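Local coordinates for protein subtilase cytotoxin subunit A (Escherichia coli, PDB 2IY9) that cleaves the host endoplasmic reticulum chaperone BiP in the hinge between its ATPase and protein-binding domains, as the serine protease subunit of an AB5 toxin, at residues A129-M134 against T163-R168. Residues are numbered along the deposited sequence; the frame is centred on the assembly and turned at random.
Sequences AIESIM and TELLSR
Leu165 reaches from helix 160-172 into the spread of Ile130, Glu131 and Met134 on helix 125-134. Its CB points toward that helix, and with CG anti to the backbone N (chi1 -177°) the branch point, Leu165 CG, is carried outward to lie 3.9 Å from Met134 SD. There the two methyls part. Leu165 CD1 comes against Glu131 CG, 3.7 Å away, while Leu165 CD2 turns to Ile130 CG2 at 3.6 Å and also borders the Met134 sulfur. Met134 extends from helix 125-134 toward helix 160-172; its bend at chi3 (78°) sets CE over one face of the Arg168 guanidinium, off toward the rim. At the more polar margin a water bridges the helices, donating to Glu131 OE2 at 2.6 Å and accepting from Arg168 NH2 at 3.1 Å. The same carboxylate oxygen also pairs with Arg128, which would probably favour its charged form. Deeper in, Ile130 rests on Trp162 and on Ile177 of strand 176-180. The axes of 129-134 and 163-168 come within 11.5 Å of each other and run 32° from parallel. This is the packing of neighbouring helices on one face of the parallel sheet in the alpha/beta subtilisin fold.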
loop_
_atom_site.group_PDB
_atom_site.type_symbol
_atom_site.label_atom_id
_atom_site.label_comp_id
_atom_site.label_asym_id
_atom_site.label_seq_id
_atom_site.Cartn_x
_atom_site.Cartn_y
_atom_site.Cartn_z
ATOM N N ALA A 129 2.521 2.348 -15.591
ATOM C CA ALA A 129 1.945 1.203 -14.881
ATOM C C ALA A 129 0.495 1.458 -14.526
ATOM O O ALA A 129 -0.355 0.590 -14.740
ATOM C CB ALA A 129 2.752 0.894 -13.629
ATOM N N ILE A 130 0.219 2.660 -14.007
ATOM C CA ILE A 130 -1.119 3.034 -13.565
ATOM C C ILE A 130 -2.051 3.285 -14.757
ATOM O O ILE A 130 -3.183 2.810 -14.768
ATOM C CB ILE A 130 -1.101 4.258 -12.612
ATOM C CG1 ILE A 130 -0.405 3.909 -11.289
ATOM C CG2 ILE A 130 -2.530 4.716 -12.305
ATOM C CD1 ILE A 130 -0.011 5.147 -10.457
ATOM N N GLU A 131 -1.564 4.014 -15.763
ATOM C CA GLU A 131 -2.322 4.217 -17.009
ATOM C C GLU A 131 -2.773 2.891 -17.614
ATOM O O GLU A 131 -3.852 2.805 -18.203
ATOM C CB GLU A 131 -1.494 4.968 -18.058
ATOM C CG GLU A 131 -1.242 6.440 -17.767
ATOM C CD GLU A 131 -0.205 7.050 -18.716
ATOM O OE1 GLU A 131 0.450 6.298 -19.474
ATOM O OE2 GLU A 131 -0.040 8.283 -18.702
ATOM N N SER A 132 -1.929 1.871 -17.491
ATOM C CA SER A 132 -2.230 0.538 -18.026
ATOM C C SER A 132 -3.425 -0.101 -17.313
ATOM O O SER A 132 -4.311 -0.688 -17.957
ATOM C CB SER A 132 -0.985 -0.359 -17.974
ATOM O OG SER A 132 -1.312 -1.693 -18.321
ATOM N N ILE A 133 -3.479 0.043 -15.990
ATOM C CA ILE A 133 -4.666 -0.374 -15.236
ATOM C C ILE A 133 -5.900 0.404 -15.691
ATOM O O ILE A 133 -6.962 -0.176 -15.971
ATOM C CB ILE A 133 -4.501 -0.162 -13.717
ATOM C CG1 ILE A 133 -3.291 -0.933 -13.186
ATOM C CG2 ILE A 133 -5.789 -0.604 -12.979
ATOM C CD1 ILE A 133 -2.863 -0.549 -11.762
ATOM N N MET A 134 -5.750 1.722 -15.751
ATOM C CA MET A 134 -6.878 2.613 -15.971
ATOM C C MET A 134 -7.579 2.414 -17.305
ATOM O O MET A 134 -8.796 2.590 -17.386
ATOM C CB MET A 134 -6.449 4.068 -15.798
ATOM C CG MET A 134 -6.082 4.413 -14.355
ATOM S SD MET A 134 -5.490 6.101 -14.185
ATOM C CE MET A 134 -7.023 7.023 -14.226
ATOM N N THR A 163 -0.433 14.797 -11.326
ATOM C CA THR A 163 -1.618 15.504 -10.860
ATOM C C THR A 163 -2.811 15.314 -11.810
ATOM O O THR A 163 -3.950 15.140 -11.366
ATOM C CB THR A 163 -1.286 16.993 -10.600
ATOM O OG1 THR A 163 -0.463 17.082 -9.427
ATOM C CG2 THR A 163 -2.527 17.806 -10.387
ATOM N N GLU A 164 -2.549 15.325 -13.113
ATOM C CA GLU A 164 -3.604 15.040 -14.090
ATOM C C GLU A 164 -4.171 13.624 -13.879
ATOM O O GLU A 164 -5.392 13.432 -13.810
ATOM C CB GLU A 164 -3.075 15.214 -15.523
ATOM C CG GLU A 164 -4.171 15.265 -16.605
ATOM C CD GLU A 164 -4.748 13.893 -16.956
ATOM O OE1 GLU A 164 -3.982 12.897 -16.976
ATOM O OE2 GLU A 164 -5.976 13.806 -17.206
ATOM N N LEU A 165 -3.276 12.648 -13.756
ATOM C CA LEU A 165 -3.672 11.235 -13.630
ATOM C C LEU A 165 -4.465 10.982 -12.351
ATOM O O LEU A 165 -5.490 10.303 -12.373
ATOM C CB LEU A 165 -2.446 10.312 -13.679
ATOM C CG LEU A 165 -2.793 8.819 -13.615
ATOM C CD1 LEU A 165 -1.915 7.987 -14.507
ATOM C CD2 LEU A 165 -2.754 8.312 -12.171
ATOM N N LEU A 166 -3.981 11.518 -11.238
ATOM C CA LEU A 166 -4.619 11.257 -9.947
ATOM C C LEU A 166 -5.975 11.943 -9.817
ATOM O O LEU A 166 -6.922 11.357 -9.285
ATOM C CB LEU A 166 -3.679 11.625 -8.793
ATOM C CG LEU A 166 -2.378 10.794 -8.775
ATOM C CD1 LEU A 166 -1.361 11.419 -7.848
ATOM C CD2 LEU A 166 -2.623 9.340 -8.377
ATOM N N SER A 167 -6.083 13.180 -10.303
ATOM C CA SER A 167 -7.382 13.871 -10.249
ATOM C C SER A 167 -8.401 13.170 -11.152
ATOM O O SER A 167 -9.565 13.056 -10.785
ATOM C CB SER A 167 -7.265 15.360 -10.587
ATOM O OG SER A 167 -6.782 15.538 -11.907
ATOM N N ARG A 168 -7.946 12.667 -12.302
ATOM C CA ARG A 168 -8.790 11.846 -13.190
ATOM C C ARG A 168 -9.230 10.534 -12.527
ATOM O O ARG A 168 -10.419 10.195 -12.547
ATOM C CB ARG A 168 -8.069 11.557 -14.518
ATOM C CG ARG A 168 -8.926 10.866 -15.590
ATOM C CD ARG A 168 -8.343 11.082 -17.000
ATOM N NE ARG A 168 -7.239 10.180 -17.350
ATOM C CZ ARG A 168 -5.969 10.382 -17.023
ATOM N NH1 ARG A 168 -5.634 11.429 -16.295
ATOM N NH2 ARG A 168 -5.029 9.531 -17.401
HETATM O O HOH W 1 -1.970 9.789 -17.800
#